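Local coordinates for uncharacterized protein (Bacteroides ovatus CL02T12C04, PDB 6PTM) that probably hydrolyses carrageenan chains from their ends as an exo-acting glycoside hydrolase of family GH42, at residues I395-W400 and D455-V460; I450-D455 and N581-I586; A496-L501 and E708-A713; S593-G598 and E680-V685. One frame throughout, in Å; residues are numbered along the deposited sequence.

Contact 1 (I395-W400 and D455-V460)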
loop_
_atom_site.group_PDB
_atom_site.type_symbol
_atom_site.label_atom_id
_atom_site.label_comp_id
_atom_site.label_asym_id
_atom_site.label_seq_id
_atom_site.Cartn_x
_atom_site.Cartn_y
_atom_site.Cartn_z
ATOM N N ILE A 395 2.181 7.494 2.562
ATOM C CA ILE A 395 1.372 7.321 3.797
ATOM C C ILE A 395 1.599 5.909 4.326
ATOM O O ILE A 395 1.524 4.966 3.531
ATOM C CB ILE A 395 -0.116 7.562 3.521
ATOM C CG1 ILE A 395 -0.386 9.013 3.120
ATOM C CG2 ILE A 395 -0.932 7.129 4.719
ATOM C CD1 ILE A 395 -1.735 9.174 2.461
ATOM N N MET A 396 1.812 5.780 5.634
ATOM C CA MET A 396 1.874 4.449 6.286
ATOM C C MET A 396 0.444 3.947 6.431
ATOM O O MET A 396 -0.301 4.504 7.209
ATOM C CB MET A 396 2.520 4.565 7.664
ATOM C CG MET A 396 3.981 4.946 7.601
ATOM S SD MET A 396 4.510 5.694 9.150
ATOM C CE MET A 396 3.949 4.488 10.372
ATOM N N PRO A 397 -0.016 2.891 5.739
ATOM C CA PRO A 397 -1.427 2.514 5.823
ATOM C C PRO A 397 -1.918 2.156 7.228
ATOM O O PRO A 397 -3.093 2.260 7.444
ATOM C CB PRO A 397 -1.512 1.285 4.930
ATOM C CG PRO A 397 -0.411 1.511 3.929
ATOM C CD PRO A 397 0.716 2.107 4.743
ATOM N N ASN A 398 -1.033 1.709 8.121
ATOM C CA ASN A 398 -1.408 1.308 9.510
ATOM C C ASN A 398 -1.871 2.558 10.298
ATOM O O ASN A 398 -2.560 2.365 11.303
ATOM C CB ASN A 398 -0.340 0.432 10.218
ATOM C CG ASN A 398 0.981 1.087 10.564
ATOM O OD1 ASN A 398 1.224 2.255 10.287
ATOM N ND2 ASN A 398 1.827 0.362 11.271
ATOM N N LEU A 399 -1.621 3.784 9.832
ATOM C CA LEU A 399 -2.196 4.988 10.490
ATOM C C LEU A 399 -3.713 5.051 10.254
ATOM O O LEU A 399 -4.373 5.785 10.958
ATOM C CB LEU A 399 -1.472 6.249 10.031
ATOM C CG LEU A 399 -0.009 6.375 10.428
ATOM C CD1 LEU A 399 0.577 7.676 9.926
ATOM C CD2 LEU A 399 0.138 6.286 11.937
ATOM N N TRP A 400 -4.250 4.250 9.333
ATOM C CA TRP A 400 -5.702 3.969 9.209
ATOM C C TRP A 400 -6.049 2.539 9.645
ATOM O O TRP A 400 -7.085 2.397 10.315
ATOM C CB TRP A 400 -6.185 4.198 7.785
ATOM C CG TRP A 400 -7.633 3.910 7.615
ATOM C CD1 TRP A 400 -8.675 4.770 7.786
ATOM C CD2 TRP A 400 -8.208 2.669 7.175
ATOM N NE1 TRP A 400 -9.862 4.139 7.511
ATOM C CE2 TRP A 400 -9.601 2.847 7.138
ATOM C CE3 TRP A 400 -7.683 1.421 6.841
ATOM C CZ2 TRP A 400 -10.478 1.823 6.801
ATOM C CZ3 TRP A 400 -8.543 0.415 6.454
ATOM C CH2 TRP A 400 -9.923 0.614 6.459
ATOM N N ASP A 455 -8.224 -1.702 -0.019
ATOM C CA ASP A 455 -9.678 -1.724 -0.327
ATOM C C ASP A 455 -10.325 -0.402 0.120
ATOM O O ASP A 455 -11.239 0.089 -0.586
ATOM C CB ASP A 455 -10.357 -2.971 0.254
ATOM C CG ASP A 455 -10.008 -4.247 -0.509
ATOM O OD1 ASP A 455 -9.383 -4.111 -1.604
ATOM O OD2 ASP A 455 -10.323 -5.365 0.009
ATOM N N PHE A 456 -9.867 0.181 1.220
ATOM C CA PHE A 456 -10.380 1.484 1.686
ATOM C C PHE A 456 -9.955 2.567 0.673
ATOM O O PHE A 456 -10.812 3.355 0.221
ATOM C CB PHE A 456 -9.974 1.729 3.139
ATOM C CG PHE A 456 -10.443 3.057 3.674
ATOM C CD1 PHE A 456 -11.743 3.216 4.137
ATOM C CD2 PHE A 456 -9.614 4.175 3.631
ATOM C CE1 PHE A 456 -12.182 4.456 4.601
ATOM C CE2 PHE A 456 -10.050 5.404 4.125
ATOM C CZ PHE A 456 -11.333 5.549 4.595
ATOM N N MET A 457 -8.669 2.629 0.353
ATOM C CA MET A 457 -8.114 3.618 -0.600
ATOM C C MET A 457 -8.844 3.480 -1.966
ATOM O O MET A 457 -9.211 4.512 -2.554
ATOM C CB MET A 457 -6.611 3.381 -0.758
ATOM C CG MET A 457 -5.776 3.788 0.411
ATOM S SD MET A 457 -4.025 3.291 0.138
ATOM C CE MET A 457 -3.577 2.573 1.717
ATOM N N LYS A 458 -9.079 2.260 -2.470
ATOM C CA LYS A 458 -9.753 2.085 -3.772
ATOM C C LYS A 458 -11.262 2.362 -3.637
ATOM O O LYS A 458 -11.867 2.785 -4.642
ATOM C CB LYS A 458 -9.497 0.692 -4.340
ATOM C CG LYS A 458 -8.049 0.422 -4.740
ATOM C CD LYS A 458 -7.630 1.183 -5.999
ATOM C CE LYS A 458 -8.085 0.429 -7.223
ATOM N NZ LYS A 458 -7.741 1.151 -8.452
ATOM N N SER A 459 -11.861 2.203 -2.456
ATOM C CA SER A 459 -13.263 2.638 -2.222
ATOM C C SER A 459 -13.345 4.158 -2.377
ATOM O O SER A 459 -14.301 4.663 -3.018
ATOM C CB SER A 459 -13.767 2.161 -0.885
ATOM O OG SER A 459 -13.879 0.717 -0.862
ATOM N N VAL A 460 -12.362 4.864 -1.828
ATOM C CA VAL A 460 -12.303 6.348 -1.867
ATOM C C VAL A 460 -12.068 6.824 -3.305
ATOM O O VAL A 460 -12.861 7.693 -3.780
ATOM C CB VAL A 460 -11.231 6.900 -0.915
ATOM C CG1 VAL A 460 -11.041 8.400 -1.128
ATOM C CG2 VAL A 460 -11.596 6.619 0.526
#

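Contact 2 (I450-D455 and N581-I586)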
loop_
_atom_site.group_PDB
_atom_site.type_symbol
_atom_site.label_atom_id
_atom_site.label_comp_id
_atom_site.label_asym_id
_atom_site.label_seq_id
_atom_site.Cartn_x
_atom_site.Cartn_y
_atom_site.Cartn_z
ATOM N N ILE A 450 -2.298 -4.537 2.750
ATOM C CA ILE A 450 -2.440 -4.761 1.275
ATOM C C ILE A 450 -3.850 -5.255 0.897
ATOM O O ILE A 450 -4.172 -5.204 -0.303
ATOM C CB ILE A 450 -1.353 -5.696 0.736
ATOM C CG1 ILE A 450 -1.357 -7.079 1.387
ATOM C CG2 ILE A 450 0.019 -5.033 0.824
ATOM C CD1 ILE A 450 -0.428 -8.057 0.675
ATOM N N CYS A 451 -4.645 -5.780 1.834
ATOM C CA CYS A 451 -6.053 -6.159 1.572
ATOM C C CYS A 451 -6.993 -5.034 2.050
ATOM O O CYS A 451 -7.547 -4.312 1.221
ATOM C CB CYS A 451 -6.401 -7.501 2.187
ATOM S SG CYS A 451 -5.533 -8.879 1.384
ATOM N N MET A 452 -7.101 -4.817 3.349
ATOM C CA MET A 452 -8.148 -3.923 3.911
ATOM C C MET A 452 -7.810 -2.455 3.661
ATOM O O MET A 452 -8.697 -1.776 3.187
ATOM C CB MET A 452 -8.376 -4.137 5.401
ATOM C CG MET A 452 -9.646 -3.482 5.833
ATOM S SD MET A 452 -10.056 -3.866 7.551
ATOM C CE MET A 452 -8.891 -2.827 8.431
ATOM N N ALA A 453 -6.590 -1.978 3.905
ATOM C CA ALA A 453 -6.262 -0.545 3.658
ATOM C C ALA A 453 -6.332 -0.218 2.144
ATOM O O ALA A 453 -6.865 0.845 1.784
ATOM C CB ALA A 453 -4.925 -0.187 4.246
ATOM N N TYR A 454 -5.794 -1.083 1.273
ATOM C CA TYR A 454 -5.898 -0.944 -0.208
ATOM C C TYR A 454 -7.387 -0.833 -0.590
ATOM O O TYR A 454 -7.770 0.040 -1.418
ATOM C CB TYR A 454 -5.092 -2.076 -0.870
ATOM C CG TYR A 454 -3.602 -1.803 -0.939
ATOM C CD1 TYR A 454 -2.999 -0.807 -0.167
ATOM C CD2 TYR A 454 -2.781 -2.538 -1.773
ATOM C CE1 TYR A 454 -1.641 -0.557 -0.243
ATOM C CE2 TYR A 454 -1.416 -2.302 -1.852
ATOM C CZ TYR A 454 -0.849 -1.294 -1.108
ATOM O OH TYR A 454 0.488 -1.048 -1.235
ATOM N N ASP A 455 -8.224 -1.702 -0.019
ATOM C CA ASP A 455 -9.678 -1.724 -0.327
ATOM C C ASP A 455 -10.325 -0.402 0.120
ATOM O O ASP A 455 -11.239 0.089 -0.586
ATOM C CB ASP A 455 -10.357 -2.971 0.254
ATOM C CG ASP A 455 -10.008 -4.247 -0.509
ATOM O OD1 ASP A 455 -9.383 -4.111 -1.604
ATOM O OD2 ASP A 455 -10.323 -5.365 0.009
ATOM N N ASN A 581 -10.050 -2.653 15.366
ATOM C CA ASN A 581 -10.264 -4.095 15.694
ATOM C C ASN A 581 -11.642 -4.487 15.179
ATOM O O ASN A 581 -11.774 -5.581 14.608
ATOM C CB ASN A 581 -10.203 -4.407 17.185
ATOM C CG ASN A 581 -8.840 -4.199 17.793
ATOM O OD1 ASN A 581 -7.970 -3.591 17.216
ATOM N ND2 ASN A 581 -8.639 -4.708 18.980
ATOM N N ASP A 582 -12.663 -3.670 15.452
ATOM C CA ASP A 582 -14.061 -3.964 15.060
ATOM C C ASP A 582 -14.182 -3.930 13.524
ATOM O O ASP A 582 -14.857 -4.803 12.885
ATOM C CB ASP A 582 -15.014 -2.976 15.752
ATOM C CG ASP A 582 -15.015 -3.133 17.260
ATOM O OD1 ASP A 582 -14.818 -4.261 17.693
ATOM O OD2 ASP A 582 -15.153 -2.111 17.971
ATOM N N VAL A 583 -13.610 -2.919 12.900
ATOM C CA VAL A 583 -13.758 -2.792 11.432
ATOM C C VAL A 583 -13.065 -4.006 10.785
ATOM O O VAL A 583 -13.663 -4.609 9.906
ATOM C CB VAL A 583 -13.195 -1.463 10.906
ATOM C CG1 VAL A 583 -13.161 -1.504 9.400
ATOM C CG2 VAL A 583 -13.988 -0.268 11.406
ATOM N N LEU A 584 -11.877 -4.389 11.249
ATOM C CA LEU A 584 -11.199 -5.607 10.737
ATOM C C LEU A 584 -12.107 -6.823 10.963
ATOM O O LEU A 584 -12.151 -7.669 10.084
ATOM C CB LEU A 584 -9.823 -5.782 11.405
ATOM C CG LEU A 584 -9.031 -7.011 10.971
ATOM C CD1 LEU A 584 -8.833 -7.017 9.463
ATOM C CD2 LEU A 584 -7.680 -7.098 11.685
ATOM N N ARG A 585 -12.783 -6.948 12.110
ATOM C CA ARG A 585 -13.534 -8.189 12.419
ATOM C C ARG A 585 -14.614 -8.391 11.345
ATOM O O ARG A 585 -14.732 -9.534 10.830
ATOM C CB ARG A 585 -14.073 -8.164 13.857
ATOM C CG ARG A 585 -14.580 -9.519 14.350
ATOM C CD ARG A 585 -15.137 -9.510 15.791
ATOM N NE ARG A 585 -14.162 -8.845 16.648
ATOM C CZ ARG A 585 -14.270 -7.603 17.113
ATOM N NH1 ARG A 585 -15.348 -6.867 16.899
ATOM N NH2 ARG A 585 -13.268 -7.098 17.797
ATOM N N ILE A 586 -15.323 -7.326 10.943
ATOM C CA ILE A 586 -16.431 -7.429 9.961
ATOM C C ILE A 586 -15.825 -7.589 8.549
ATOM O O ILE A 586 -16.329 -8.439 7.779
ATOM C CB ILE A 586 -17.466 -6.279 10.067
ATOM C CG1 ILE A 586 -18.562 -6.423 9.009
ATOM C CG2 ILE A 586 -16.842 -4.898 9.964
ATOM C CD1 ILE A 586 -19.279 -7.780 8.972
#

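Contact 3 (A496-L501 and E708-A713). With EDO (1,2-ethanediol), chain E; EDO (1,2-ethanediol), chain F.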
loop_
_atom_site.group_PDB
_atom_site.type_symbol
_atom_site.label_atom_id
_atom_site.label_comp_id
_atom_site.label_asym_id
_atom_site.label_seq_id
_atom_site.Cartn_x
_atom_site.Cartn_y
_atom_site.Cartn_z
ATOM N N ALA A 496 -1.416 -7.954 -3.539
ATOM C CA ALA A 496 -1.434 -6.485 -3.468
ATOM C C ALA A 496 -1.936 -5.920 -4.810
ATOM O O ALA A 496 -2.764 -4.956 -4.809
ATOM C CB ALA A 496 -0.074 -5.947 -3.115
ATOM N N THR A 497 -1.523 -6.537 -5.914
ATOM C CA THR A 497 -1.917 -6.076 -7.262
ATOM C C THR A 497 -3.410 -6.338 -7.485
ATOM O O THR A 497 -4.093 -5.441 -8.013
ATOM C CB THR A 497 -1.032 -6.682 -8.357
ATOM O OG1 THR A 497 0.317 -6.352 -8.027
ATOM C CG2 THR A 497 -1.445 -6.102 -9.690
ATOM N N ILE A 498 -3.917 -7.487 -7.051
ATOM C CA ILE A 498 -5.378 -7.759 -7.118
ATOM C C ILE A 498 -6.149 -6.630 -6.397
ATOM O O ILE A 498 -7.234 -6.243 -6.884
ATOM C CB ILE A 498 -5.707 -9.156 -6.584
ATOM C CG1 ILE A 498 -5.173 -10.246 -7.531
ATOM C CG2 ILE A 498 -7.203 -9.285 -6.294
ATOM C CD1 ILE A 498 -5.822 -10.303 -8.887
ATOM N N HIS A 499 -5.612 -6.094 -5.299
ATOM C CA HIS A 499 -6.288 -5.074 -4.464
ATOM C C HIS A 499 -5.954 -3.643 -4.928
ATOM O O HIS A 499 -6.332 -2.701 -4.203
ATOM C CB HIS A 499 -5.968 -5.357 -3.008
ATOM C CG HIS A 499 -6.663 -6.572 -2.447
ATOM N ND1 HIS A 499 -7.776 -6.461 -1.621
ATOM C CD2 HIS A 499 -6.428 -7.899 -2.603
ATOM C CE1 HIS A 499 -8.178 -7.664 -1.260
ATOM N NE2 HIS A 499 -7.349 -8.587 -1.858
ATOM N N GLY A 500 -5.227 -3.464 -6.035
ATOM C CA GLY A 500 -5.081 -2.138 -6.667
ATOM C C GLY A 500 -3.650 -1.701 -6.939
ATOM O O GLY A 500 -3.477 -0.723 -7.651
ATOM N N LEU A 501 -2.656 -2.365 -6.375
ATOM C CA LEU A 501 -1.256 -1.920 -6.561
ATOM C C LEU A 501 -0.871 -1.917 -8.046
ATOM O O LEU A 501 -1.026 -2.955 -8.738
ATOM C CB LEU A 501 -0.340 -2.845 -5.775
ATOM C CG LEU A 501 1.147 -2.513 -5.842
ATOM C CD1 LEU A 501 1.408 -1.099 -5.306
ATOM C CD2 LEU A 501 1.894 -3.560 -5.034
ATOM N N GLU A 708 -8.473 -16.145 -0.163
ATOM C CA GLU A 708 -9.250 -15.046 -0.763
ATOM C C GLU A 708 -9.408 -15.351 -2.243
ATOM O O GLU A 708 -8.392 -15.509 -2.915
ATOM C CB GLU A 708 -8.529 -13.714 -0.591
ATOM C CG GLU A 708 -9.436 -12.547 -0.919
ATOM C CD GLU A 708 -8.698 -11.234 -1.116
ATOM O OE1 GLU A 708 -8.047 -11.066 -2.191
ATOM O OE2 GLU A 708 -8.723 -10.433 -0.177
ATOM N N TRP A 709 -10.642 -15.406 -2.722
ATOM C CA TRP A 709 -10.941 -15.804 -4.117
ATOM C C TRP A 709 -11.833 -14.775 -4.808
ATOM O O TRP A 709 -12.544 -13.996 -4.092
ATOM C CB TRP A 709 -11.506 -17.210 -4.170
ATOM C CG TRP A 709 -12.758 -17.417 -3.401
ATOM C CD1 TRP A 709 -12.862 -17.641 -2.069
ATOM C CD2 TRP A 709 -14.074 -17.560 -3.946
ATOM N NE1 TRP A 709 -14.176 -17.826 -1.733
ATOM C CE2 TRP A 709 -14.940 -17.817 -2.866
ATOM C CE3 TRP A 709 -14.605 -17.468 -5.232
ATOM C CZ2 TRP A 709 -16.306 -18.020 -3.038
ATOM C CZ3 TRP A 709 -15.964 -17.614 -5.401
ATOM C CH2 TRP A 709 -16.800 -17.884 -4.318
ATOM N N ARG A 710 -11.710 -14.708 -6.140
ATOM C CA ARG A 710 -12.469 -13.779 -6.998
ATOM C C ARG A 710 -12.788 -14.508 -8.294
ATOM O O ARG A 710 -12.043 -15.407 -8.671
ATOM C CB ARG A 710 -11.652 -12.520 -7.308
ATOM C CG ARG A 710 -11.241 -11.696 -6.094
ATOM C CD ARG A 710 -12.405 -11.068 -5.321
ATOM N NE ARG A 710 -11.913 -10.290 -4.172
ATOM C CZ ARG A 710 -11.315 -9.097 -4.251
ATOM N NH1 ARG A 710 -11.115 -8.496 -5.424
ATOM N NH2 ARG A 710 -10.872 -8.518 -3.146
ATOM N N VAL A 711 -13.870 -14.115 -8.956
ATOM C CA VAL A 711 -14.283 -14.701 -10.245
ATOM C C VAL A 711 -14.681 -13.579 -11.197
ATOM O O VAL A 711 -15.518 -12.743 -10.797
ATOM C CB VAL A 711 -15.432 -15.700 -10.039
ATOM C CG1 VAL A 711 -15.765 -16.415 -11.351
ATOM C CG2 VAL A 711 -15.084 -16.680 -8.940
ATOM N N ILE A 712 -14.127 -13.598 -12.410
ATOM C CA ILE A 712 -14.570 -12.708 -13.514
ATOM C C ILE A 712 -14.993 -13.575 -14.698
ATOM O O ILE A 712 -14.518 -14.725 -14.790
ATOM C CB ILE A 712 -13.483 -11.696 -13.899
ATOM C CG1 ILE A 712 -12.200 -12.393 -14.337
ATOM C CG2 ILE A 712 -13.260 -10.703 -12.768
ATOM C CD1 ILE A 712 -11.145 -11.479 -14.881
ATOM N N ALA A 713 -15.852 -13.023 -15.557
ATOM C CA ALA A 713 -16.339 -13.645 -16.804
ATOM C C ALA A 713 -15.283 -13.415 -17.857
ATOM O O ALA A 713 -14.867 -12.270 -17.982
ATOM C CB ALA A 713 -17.642 -13.015 -17.215
HETATM C C1 EDO E . -19.134 -12.793 -12.993
HETATM O O1 EDO E . -18.260 -11.829 -12.432
HETATM C C2 EDO E . -18.718 -14.134 -12.519
HETATM O O2 EDO E . -18.790 -14.344 -11.116
HETATM C C1 EDO F . -19.864 -11.364 -9.071
HETATM O O1 EDO F . -19.637 -10.749 -10.349
HETATM C C2 EDO F . -18.607 -11.770 -8.414
HETATM O O2 EDO F . -17.939 -12.875 -9.027
HETATM O O HOH W 1 -9.950 -5.885 -6.176
#

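Contact 4 (S593-G598 and E680-V685)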
loop_
_atom_site.group_PDB
_atom_site.type_symbol
_atom_site.label_atom_id
_atom_site.label_comp_id
_atom_site.label_asym_id
_atom_site.label_seq_id
_atom_site.Cartn_x
_atom_site.Cartn_y
_atom_site.Cartn_z
ATOM N N SER A 593 -15.704 -14.786 0.730
ATOM C CA SER A 593 -16.962 -15.278 0.100
ATOM C C SER A 593 -16.945 -15.043 -1.416
ATOM O O SER A 593 -18.029 -15.088 -2.008
ATOM C CB SER A 593 -18.178 -14.630 0.738
ATOM O OG SER A 593 -18.220 -14.893 2.125
ATOM N N GLY A 594 -15.791 -14.715 -2.021
ATOM C CA GLY A 594 -15.670 -14.513 -3.468
ATOM C C GLY A 594 -15.986 -13.095 -3.940
ATOM O O GLY A 594 -15.961 -12.858 -5.164
ATOM N N LEU A 595 -16.295 -12.180 -3.028
ATOM C CA LEU A 595 -16.720 -10.789 -3.337
ATOM C C LEU A 595 -15.651 -9.812 -2.879
ATOM O O LEU A 595 -15.123 -9.929 -1.777
ATOM C CB LEU A 595 -18.007 -10.483 -2.583
ATOM C CG LEU A 595 -19.235 -11.296 -2.981
ATOM C CD1 LEU A 595 -20.388 -10.935 -2.065
ATOM C CD2 LEU A 595 -19.573 -11.078 -4.454
ATOM N N PRO A 596 -15.320 -8.797 -3.697
ATOM C CA PRO A 596 -14.509 -7.682 -3.230
ATOM C C PRO A 596 -15.314 -6.971 -2.156
ATOM O O PRO A 596 -16.453 -6.616 -2.427
ATOM C CB PRO A 596 -14.278 -6.824 -4.488
ATOM C CG PRO A 596 -14.657 -7.713 -5.645
ATOM C CD PRO A 596 -15.703 -8.668 -5.110
ATOM N N ILE A 597 -14.703 -6.730 -0.992
ATOM C CA ILE A 597 -15.345 -5.993 0.125
ATOM C C ILE A 597 -14.783 -4.568 0.160
ATOM O O ILE A 597 -13.561 -4.426 0.163
ATOM C CB ILE A 597 -15.149 -6.721 1.465
ATOM C CG1 ILE A 597 -15.660 -8.164 1.371
ATOM C CG2 ILE A 597 -15.808 -5.959 2.598
ATOM C CD1 ILE A 597 -17.099 -8.287 0.949
ATOM N N GLY A 598 -15.657 -3.553 0.172
ATOM C CA GLY A 598 -15.206 -2.156 0.203
ATOM C C GLY A 598 -15.745 -1.418 1.373
ATOM O O GLY A 598 -16.257 -2.074 2.328
ATOM N N GLU A 680 -27.277 -11.535 6.314
ATOM C CA GLU A 680 -28.096 -10.492 5.633
ATOM C C GLU A 680 -27.280 -9.868 4.476
ATOM O O GLU A 680 -27.837 -9.662 3.389
ATOM C CB GLU A 680 -28.605 -9.497 6.677
ATOM C CG GLU A 680 -29.547 -10.154 7.671
ATOM C CD GLU A 680 -30.909 -10.506 7.099
ATOM O OE1 GLU A 680 -31.179 -10.153 5.952
ATOM O OE2 GLU A 680 -31.687 -11.144 7.806
ATOM N N ALA A 681 -25.986 -9.616 4.664
ATOM C CA ALA A 681 -25.138 -8.988 3.606
ATOM C C ALA A 681 -25.160 -9.857 2.341
ATOM O O ALA A 681 -25.423 -9.340 1.238
ATOM C CB ALA A 681 -23.727 -8.767 4.107
ATOM N N LEU A 682 -24.916 -11.157 2.485
ATOM C CA LEU A 682 -24.852 -12.063 1.309
ATOM C C LEU A 682 -26.260 -12.213 0.697
ATOM O O LEU A 682 -26.350 -12.289 -0.542
ATOM C CB LEU A 682 -24.213 -13.388 1.723
ATOM C CG LEU A 682 -22.743 -13.288 2.146
ATOM C CD1 LEU A 682 -22.184 -14.679 2.425
ATOM C CD2 LEU A 682 -21.895 -12.616 1.079
ATOM N N ALA A 683 -27.336 -12.155 1.486
ATOM C CA ALA A 683 -28.710 -12.224 0.929
ATOM C C ALA A 683 -28.944 -11.016 0.012
ATOM O O ALA A 683 -29.552 -11.165 -1.078
ATOM C CB ALA A 683 -29.722 -12.289 2.055
ATOM N N ALA A 684 -28.487 -9.830 0.437
ATOM C CA ALA A 684 -28.668 -8.568 -0.310
ATOM C C ALA A 684 -27.924 -8.717 -1.631
ATOM O O ALA A 684 -28.375 -8.189 -2.666
ATOM C CB ALA A 684 -28.183 -7.372 0.491
ATOM N N VAL A 685 -26.795 -9.419 -1.623
ATOM C CA VAL A 685 -26.042 -9.545 -2.894
ATOM C C VAL A 685 -26.772 -10.564 -3.788
ATOM O O VAL A 685 -26.914 -10.297 -5.004
ATOM C CB VAL A 685 -24.573 -9.890 -2.628
ATOM C CG1 VAL A 685 -23.834 -10.120 -3.943
ATOM C CG2 VAL A 685 -23.895 -8.816 -1.793
#

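Contact 1 (I395-W400 and D455-V460)
Trp400 and Phe456 lie with their CA atoms 9.2 Å apart, and Pro397 and Met457 with theirs at 9.3 Å, so the two backbones stand well back and only side chains bridge the gap. Residues 395-400 run from a loop into a short helix, where Trp400 N bonds back to Pro397 O; residues 455-460 are the last turns of helix 448-460. The indole of Trp400 is laid over one face of the Phe456 ring in a face-to-face stack, with 4.0 Å between the centroids of the five-membered ring and the phenyl and 23° between their planes. NE1 of Trp400 sits above the centre of the phenyl. Both aromatic side chains place CG anti to the backbone N (chi1 179° in each), which sends the two rings into the same space between the backbones. Their closest atoms are Trp400 CZ2 and Phe456 CD1 at 3.3 Å, and Phe456 CB makes a CH-pi contact 3.8 Å from the centroid of the six-membered indole ring. The contact lies deep in the catalytic barrel expected of GH42, where the segment leaving strand 391-394 meets the helix that precedes strand 466-471. Replacing Trp400 with alanine would probably leave that face of Phe456 without its stacking partner and open a gap beside Tyr568 and Phe599, whose rings also meet the indole. Further along, the bent thioether of Met457 brings CE to 4.0 Å from Pro397 CG. Behind the phenyl, Val460 CG2 lies over the face opposite the indole.

Contact 2 (I450-D455 and N581-I586)
Met452, on helix 448-460 of the presumed catalytic barrel, makes a helix-to-helix contact with Val583 and Leu584 of helix 579-590, which belongs to the alpha/beta domain that follows. The nearest backbone approach, Met452 CA to Leu584 CA, is 7.7 Å. From within the wider pi-type turn at 450-453, Met452 carries its CG anti to the backbone N (chi1 -166°) and runs straight across until chi3 bends the chain. That extension delivers SD to the second helix, 3.8 Å from Leu584 CA and 3.9 Å from Leu584 CD1, so the sulfur rests against both the backbone and one methyl of the leucine. Val583 CG1 adds a looser touch to SD at 4.3 Å. Met580 and Tyr587, a turn before and a turn after, also touch the methionine. Away from the apolar seam, Arg585 holds its own helix with a salt bridge, NH1 to Asp582 OD1 at 2.8 Å; the acid oxygen lies near the guanidinium plane and is met on its anti side. Asp582 OD2 in turn pairs with Lys576. One thioether laid across an apolar patch, with the charges kept off the seam, is helix-against-helix packing where two domains join.

Contact 3 (A496-L501 and E708-A713)
The imidazole of His499 meets the carboxylate of Glu708 edge-on, the carboxyl carbon lying in the ring plane and the two flat groups turned 36° apart. NE2 donates to OE1 of Glu708 at 2.6 Å with an N-H...O angle of 152°, and OE1 accepts on its syn lone pair. The Arg710 guanidinium, its plane steeply inclined to the ring, brings NH2 obliquely to 3.4 Å from His499 CE1. At its own edge, in plane, is a water that Arg710 NH1 grips at 3.0 Å and that lies 2.8 Å from Ile498 O, bridging the strand and the helix end. The imidazole is pinned at both nitrogens, since ND1 bonds to Asp455 OD1, and this carboxylate pairing would probably favour the doubly protonated ring. Asn591 gives Glu708 a second partner, at OE2. A phenylalanine in place of His499 would probably leave Glu708 and Asp455 each without its nitrogen mate, two acid groups buried with less to offset them. Glu708 reaches across because its chain is extended beyond CG, which lies anti to the backbone N (chi1 -167°). Beside the histidine, Gly500 with positive phi ends helix 486-498 in a Schellman motif. What results is a His-carboxylate hydrogen bond that docks the C-terminal end of a helix of the presumed barrel onto 707-715, an outermost strand of the C-terminal antiparallel sheet.

Contact 4 (S593-G598 and E680-V685)
Apolar contacts carry the meeting of Leu595 with Leu682 and Val685. Leu595 CD1 is the focus: it lies 3.9 Å from Leu682 CD2 and 4.0 Å from Val685 CG1, with Val685 CG2 only slightly farther. Leu595 and Val685 reach toward each other tip to tip, whereas Leu682 slants across the end of Leu595 and brings in CD2. The straight chain of Leu595 (chi2 176°) is what carries CD1 forward to the helix. The polar group in the interface, Ser593 OG, contributes only van der Waals contact here, 4.0 Å from Leu682 CD1. Backbone shape matters too: Gly594 turns with positive phi between Ser593 and Leu595, whose side chains both head for the helix. The segment leads into strand 597-600, outermost in a five-stranded parallel sheet, where Gly598 bonds to Leu564 and Ile566 of strand 564-567. Helix 674-687 packs near this edge of the sheet, with Ala681 and Val685 also resting on Leu564. Ile597 also packs on Tyr587 and Leu590 of helix 579-590. With methyl groups doing nearly all the touching, the hold rests on dispersion and exclusion of water, so fit of shape rather than direction of bonds sets how the helix sits.

Contacts 1, 2 and 3 are buried, whereas contact 4, about 23 Å from the centre of the chain, is partly exposed. Contacts 1 and 2 use the same helix, 448-460: one stacks rings within the presumed barrel, the other sends a methionine to the next domain, and Met452 CE and Trp400 CZ3 touch where they adjoin. Asp455, shared by both segments of that helix, ties it to contact 3, the polar, charge-rich one of the four. Helix 579-590 of contact 2 leads on to strand 597-600 of contact 4, and both contacts are apolar across their segments. Contact 4 is nested within the long loop closed by contact 3, and Trp709 packs against Gly594 between them.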